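PDB 6LKK: ABC transporter, solute-binding protein from Staphylococcus aureus, which binds glucose 6-phosphate in the cleft of a periplasmic-binding-protein fold and probably serves as the sugar-phosphate sensor of a two-component signalling system. Local coordinates for residues A[202-214]-A[265-277]. Residues are numbered along the deposited sequence; the frame is centred on the assembly and turned at random.
Sequences VSIVYPIEGTMLN and QSIENLKNIPLIP. With G6P (6-O-phosphono-alpha-D-glucopyranose), chain B.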
loop_
_atom_site.group_PDB
_atom_site.type_symbol
_atom_site.label_atom_id
_atom_site.label_comp_id
_atom_site.label_asym_id
_atom_site.label_seq_id
_atom_site.Cartn_x
_atom_site.Cartn_y
_atom_site.Cartn_z
ATOM N N VAL A 202 3.388 19.665 -0.925
ATOM C CA VAL A 202 2.864 18.503 -0.216
ATOM C C VAL A 202 3.687 18.290 1.047
ATOM O O VAL A 202 4.920 18.203 0.984
ATOM C CB VAL A 202 2.898 17.241 -1.100
ATOM C CG1 VAL A 202 2.611 15.982 -0.279
ATOM C CG2 VAL A 202 1.891 17.362 -2.233
ATOM N N SER A 203 3.003 18.199 2.184
ATOM C CA SER A 203 3.606 17.799 3.447
ATOM C C SER A 203 3.121 16.404 3.817
ATOM O O SER A 203 1.942 16.077 3.646
ATOM C CB SER A 203 3.259 18.781 4.569
ATOM O OG SER A 203 3.897 20.030 4.373
ATOM N N ILE A 204 4.035 15.588 4.332
ATOM C CA ILE A 204 3.741 14.212 4.721
ATOM C C ILE A 204 3.604 14.175 6.236
ATOM O O ILE A 204 4.512 14.600 6.961
ATOM C CB ILE A 204 4.835 13.252 4.229
ATOM C CG1 ILE A 204 4.967 13.360 2.703
ATOM C CG2 ILE A 204 4.516 11.820 4.639
ATOM C CD1 ILE A 204 6.152 12.622 2.121
ATOM N N VAL A 205 2.464 13.683 6.713
ATOM C CA VAL A 205 2.142 13.654 8.135
ATOM C C VAL A 205 1.900 12.209 8.545
ATOM O O VAL A 205 1.048 11.522 7.965
ATOM C CB VAL A 205 0.921 14.528 8.462
ATOM C CG1 VAL A 205 0.498 14.350 9.919
ATOM C CG2 VAL A 205 1.227 15.990 8.177
ATOM N N TYR A 206 2.644 11.754 9.548
ATOM C CA TYR A 206 2.420 10.451 10.144
ATOM C C TYR A 206 1.526 10.639 11.361
ATOM O O TYR A 206 1.990 11.182 12.376
ATOM C CB TYR A 206 3.748 9.810 10.538
ATOM C CG TYR A 206 4.688 9.633 9.362
ATOM C CD1 TYR A 206 5.550 10.652 8.969
ATOM C CD2 TYR A 206 4.699 8.451 8.632
ATOM C CE1 TYR A 206 6.401 10.495 7.885
ATOM C CE2 TYR A 206 5.546 8.288 7.547
ATOM C CZ TYR A 206 6.397 9.311 7.182
ATOM O OH TYR A 206 7.247 9.155 6.108
ATOM N N PRO A 207 0.255 10.235 11.313
ATOM C CA PRO A 207 -0.688 10.650 12.365
ATOM C C PRO A 207 -0.228 10.238 13.756
ATOM O O PRO A 207 0.104 9.076 14.005
ATOM C CB PRO A 207 -2.000 9.957 11.970
ATOM C CG PRO A 207 -1.663 8.995 10.880
ATOM C CD PRO A 207 -0.401 9.462 10.247
ATOM N N ILE A 208 -0.230 11.211 14.675
ATOM C CA ILE A 208 0.269 10.971 16.024
ATOM C C ILE A 208 -0.584 9.957 16.777
ATOM O O ILE A 208 -0.085 9.302 17.698
ATOM C CB ILE A 208 0.364 12.293 16.813
ATOM C CG1 ILE A 208 -0.993 13.001 16.887
ATOM C CG2 ILE A 208 1.407 13.212 16.181
ATOM C CD1 ILE A 208 -1.020 14.176 17.855
ATOM N N GLU A 209 -1.860 9.797 16.413
ATOM C CA GLU A 209 -2.714 8.844 17.113
ATOM C C GLU A 209 -2.361 7.397 16.803
ATOM O O GLU A 209 -2.815 6.499 17.518
ATOM C CB GLU A 209 -4.185 9.066 16.761
ATOM C CG GLU A 209 -4.713 10.452 17.075
ATOM C CD GLU A 209 -4.520 11.428 15.933
ATOM O OE1 GLU A 209 -3.824 11.077 14.954
ATOM O OE2 GLU A 209 -5.069 12.547 16.014
ATOM N N GLY A 210 -1.574 7.152 15.763
ATOM C CA GLY A 210 -1.294 5.799 15.338
ATOM C C GLY A 210 -1.304 5.690 13.831
ATOM O O GLY A 210 -2.328 5.928 13.183
ATOM N N THR A 211 -0.156 5.323 13.275
ATOM C CA THR A 211 0.032 5.198 11.838
ATOM C C THR A 211 -0.028 3.728 11.445
ATOM O O THR A 211 0.693 2.900 12.010
ATOM C CB THR A 211 1.376 5.808 11.434
ATOM O OG1 THR A 211 1.385 7.202 11.774
ATOM C CG2 THR A 211 1.636 5.645 9.946
ATOM N N MET A 212 -0.892 3.406 10.486
ATOM C CA MET A 212 -0.985 2.040 9.988
ATOM C C MET A 212 0.223 1.718 9.115
ATOM O O MET A 212 0.575 2.491 8.218
ATOM C CB MET A 212 -2.277 1.860 9.191
ATOM C CG MET A 212 -2.502 0.459 8.645
ATOM S SD MET A 212 -2.589 -0.797 9.931
ATOM C CE MET A 212 -4.007 -0.206 10.843
ATOM N N LEU A 213 0.858 0.573 9.371
ATOM C CA LEU A 213 1.971 0.096 8.555
ATOM C C LEU A 213 1.481 -1.064 7.700
ATOM O O LEU A 213 1.166 -2.140 8.218
ATOM C CB LEU A 213 3.154 -0.334 9.419
ATOM C CG LEU A 213 4.406 -0.766 8.647
ATOM C CD1 LEU A 213 5.010 0.405 7.888
ATOM C CD2 LEU A 213 5.433 -1.382 9.579
ATOM N N ASN A 214 1.421 -0.845 6.391
ATOM C CA ASN A 214 1.057 -1.908 5.467
ATOM C C ASN A 214 2.255 -2.814 5.228
ATOM O O ASN A 214 3.354 -2.340 4.927
ATOM C CB ASN A 214 0.583 -1.335 4.132
ATOM C CG ASN A 214 -0.629 -0.447 4.268
ATOM O OD1 ASN A 214 -1.292 -0.430 5.304
ATOM N ND2 ASN A 214 -0.934 0.296 3.208
ATOM N N GLN A 265 15.128 13.356 3.838
ATOM C CA GLN A 265 14.281 14.552 3.930
ATOM C C GLN A 265 13.106 14.235 4.854
ATOM O O GLN A 265 13.332 13.709 5.957
ATOM C CB GLN A 265 13.920 14.995 2.520
ATOM C CG GLN A 265 15.130 15.399 1.687
ATOM C CD GLN A 265 14.760 15.815 0.278
ATOM O OE1 GLN A 265 14.370 14.986 -0.545
ATOM N NE2 GLN A 265 14.879 17.106 -0.006
ATOM N N SER A 266 11.862 14.525 4.468
ATOM C CA SER A 266 10.746 14.450 5.403
ATOM C C SER A 266 10.200 13.038 5.585
ATOM O O SER A 266 9.316 12.843 6.425
ATOM C CB SER A 266 9.613 15.374 4.946
ATOM O OG SER A 266 8.912 14.818 3.849
ATOM N N ILE A 267 10.689 12.056 4.825
ATOM C CA ILE A 267 10.329 10.670 5.091
ATOM C C ILE A 267 10.876 10.290 6.461
ATOM O O ILE A 267 11.984 10.690 6.840
ATOM C CB ILE A 267 10.880 9.741 3.995
ATOM C CG1 ILE A 267 10.398 10.182 2.605
ATOM C CG2 ILE A 267 10.484 8.293 4.266
ATOM C CD1 ILE A 267 8.914 10.018 2.368
ATOM N N GLU A 268 10.101 9.520 7.219
ATOM C CA GLU A 268 10.490 9.131 8.567
ATOM C C GLU A 268 10.901 7.666 8.611
ATOM O O GLU A 268 10.302 6.815 7.942
ATOM C CB GLU A 268 9.353 9.374 9.563
ATOM C CG GLU A 268 8.981 10.843 9.741
ATOM C CD GLU A 268 9.993 11.631 10.559
ATOM O OE1 GLU A 268 10.980 11.039 11.044
ATOM O OE2 GLU A 268 9.793 12.854 10.720
ATOM N N ASN A 269 11.936 7.390 9.400
ATOM C CA ASN A 269 12.300 6.030 9.759
ATOM C C ASN A 269 11.209 5.424 10.636
ATOM O O ASN A 269 10.523 6.129 11.381
ATOM C CB ASN A 269 13.639 6.031 10.499
ATOM C CG ASN A 269 14.146 4.639 10.808
ATOM O OD1 ASN A 269 13.680 3.986 11.741
ATOM N ND2 ASN A 269 15.130 4.186 10.040
ATOM N N LEU A 270 11.045 4.102 10.540
ATOM C CA LEU A 270 10.001 3.438 11.315
ATOM C C LEU A 270 10.125 3.750 12.800
ATOM O O LEU A 270 9.115 3.883 13.499
ATOM C CB LEU A 270 10.047 1.927 11.092
ATOM C CG LEU A 270 9.420 1.393 9.804
ATOM C CD1 LEU A 270 9.610 -0.113 9.739
ATOM C CD2 LEU A 270 7.937 1.742 9.707
ATOM N N LYS A 271 11.356 3.875 13.302
ATOM C CA LYS A 271 11.545 4.118 14.727
ATOM C C LYS A 271 10.988 5.468 15.163
ATOM O O LYS A 271 10.756 5.668 16.360
ATOM C CB LYS A 271 13.030 4.022 15.088
ATOM C CG LYS A 271 13.875 5.214 14.661
ATOM C CD LYS A 271 15.345 4.986 14.988
ATOM C CE LYS A 271 16.179 6.239 14.760
ATOM N NZ LYS A 271 16.370 6.541 13.313
ATOM N N ASN A 272 10.766 6.387 14.225
ATOM C CA ASN A 272 10.220 7.705 14.526
ATOM C C ASN A 272 8.768 7.848 14.086
ATOM O O ASN A 272 8.233 8.962 14.105
ATOM C CB ASN A 272 11.074 8.788 13.865
ATOM C CG ASN A 272 12.524 8.731 14.301
ATOM O OD1 ASN A 272 13.431 8.629 13.474
ATOM N ND2 ASN A 272 12.751 8.795 15.609
ATOM N N ILE A 273 8.125 6.760 13.690
ATOM C CA ILE A 273 6.716 6.764 13.302
ATOM C C ILE A 273 5.914 6.159 14.445
ATOM O O ILE A 273 6.278 5.081 14.935
ATOM C CB ILE A 273 6.485 5.976 11.997
ATOM C CG1 ILE A 273 7.202 6.661 10.831
ATOM C CG2 ILE A 273 4.990 5.832 11.712
ATOM C CD1 ILE A 273 7.191 5.864 9.534
ATOM N N PRO A 274 4.834 6.806 14.907
ATOM C CA PRO A 274 4.001 6.183 15.941
ATOM C C PRO A 274 3.106 5.105 15.361
ATOM O O PRO A 274 1.967 5.369 14.965
ATOM C CB PRO A 274 3.193 7.360 16.499
ATOM C CG PRO A 274 3.090 8.311 15.370
ATOM C CD PRO A 274 4.338 8.143 14.532
ATOM N N LEU A 275 3.620 3.883 15.306
ATOM C CA LEU A 275 2.902 2.791 14.670
ATOM C C LEU A 275 1.779 2.293 15.566
ATOM O O LEU A 275 1.917 2.240 16.791
ATOM C CB LEU A 275 3.860 1.645 14.355
ATOM C CG LEU A 275 5.000 1.994 13.403
ATOM C CD1 LEU A 275 6.001 0.858 13.335
ATOM C CD2 LEU A 275 4.451 2.306 12.022
ATOM N N ILE A 276 0.661 1.933 14.949
ATOM C CA ILE A 276 -0.398 1.233 15.666
ATOM C C ILE A 276 0.164 -0.135 16.031
ATOM O O ILE A 276 0.518 -0.908 15.130
ATOM C CB ILE A 276 -1.675 1.101 14.824
ATOM C CG1 ILE A 276 -2.181 2.478 14.399
ATOM C CG2 ILE A 276 -2.757 0.373 15.611
ATOM C CD1 ILE A 276 -3.146 2.432 13.252
ATOM N N PRO A 277 0.285 -0.478 17.311
ATOM C CA PRO A 277 0.796 -1.807 17.654
ATOM C C PRO A 277 -0.198 -2.883 17.254
ATOM O O PRO A 277 -1.409 -2.653 17.192
ATOM C CB PRO A 277 0.975 -1.739 19.174
ATOM C CG PRO A 277 -0.055 -0.765 19.614
ATOM C CD PRO A 277 -0.158 0.261 18.507
HETATM C C1 G6P B . -1.530 0.584 -0.360
HETATM C C2 G6P B . -0.348 -0.416 -0.422
HETATM C C3 G6P B . 0.380 -0.435 -1.714
HETATM C C4 G6P B . -0.534 -0.242 -2.841
HETATM C C5 G6P B . -1.099 1.173 -2.788
HETATM C C6 G6P B . -2.149 1.359 -3.836
HETATM O O1 G6P B . -1.416 1.390 0.774
HETATM O O2 G6P B . 0.593 -0.128 0.626
HETATM O O3 G6P B . 1.053 -1.760 -1.860
HETATM O O4 G6P B . 0.171 -0.407 -4.096
HETATM O O5 G6P B . -1.717 1.499 -1.488
HETATM O O6 G6P B . -3.167 0.406 -3.630
HETATM P P G6P B . -4.781 0.906 -3.577
HETATM O O1P G6P B . -5.648 -0.337 -3.472
HETATM O O2P G6P B . -5.134 1.684 -4.859
HETATM O O3P G6P B . -4.993 1.766 -2.386
HETATM O O HOH W 1 6.711 16.508 4.249
HETATM O O HOH W 2 0.544 -0.639 12.130
#
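Tyr206 reaches across to 265-277 and is easiest to follow outward from its backbone. Its CB lies 4.4 Å from CD of Pro274, a loose touch. From there the ring, with CG beside the backbone N (chi1 -59°), runs out beneath Ile273 and Glu268, which share one of its faces. Ile273 CG1 sits over the CD2-CE2 half, offset toward the rim, and its CD1 comes to 3.5 Å from Tyr206 CE2. Over the CD1-CE1 half of that same face lies the aliphatic part of Glu268, its CB in a CH-pi contact and its CG 3.2 Å from Tyr206 CE1. At the tip, OH touches Ile267 CA (3.6 Å), accepts the backbone N-H of Glu268 (N to OH 3.1 Å, 162° at the hydrogen) and is also hydrogen-bonded to Glu189 of helix 189-197, two bonds that hold this buried hydroxyl. Farther along, Thr211 N gives a 2.7 Å bond to Pro274 O, and Ile276 N returns one to Thr211 O from above the carbonyl plane, a single beta bridge pairing Thr211 with Leu275. Ile276 CG1 packs on Gly210, 3.4 Å from its C. Beyond the bridge the chain enters strand 213-221, where Asn214 ND2 donates to G6P O2 (3.0 Å), within the ligand cleft of a periplasmic-binding-protein fold.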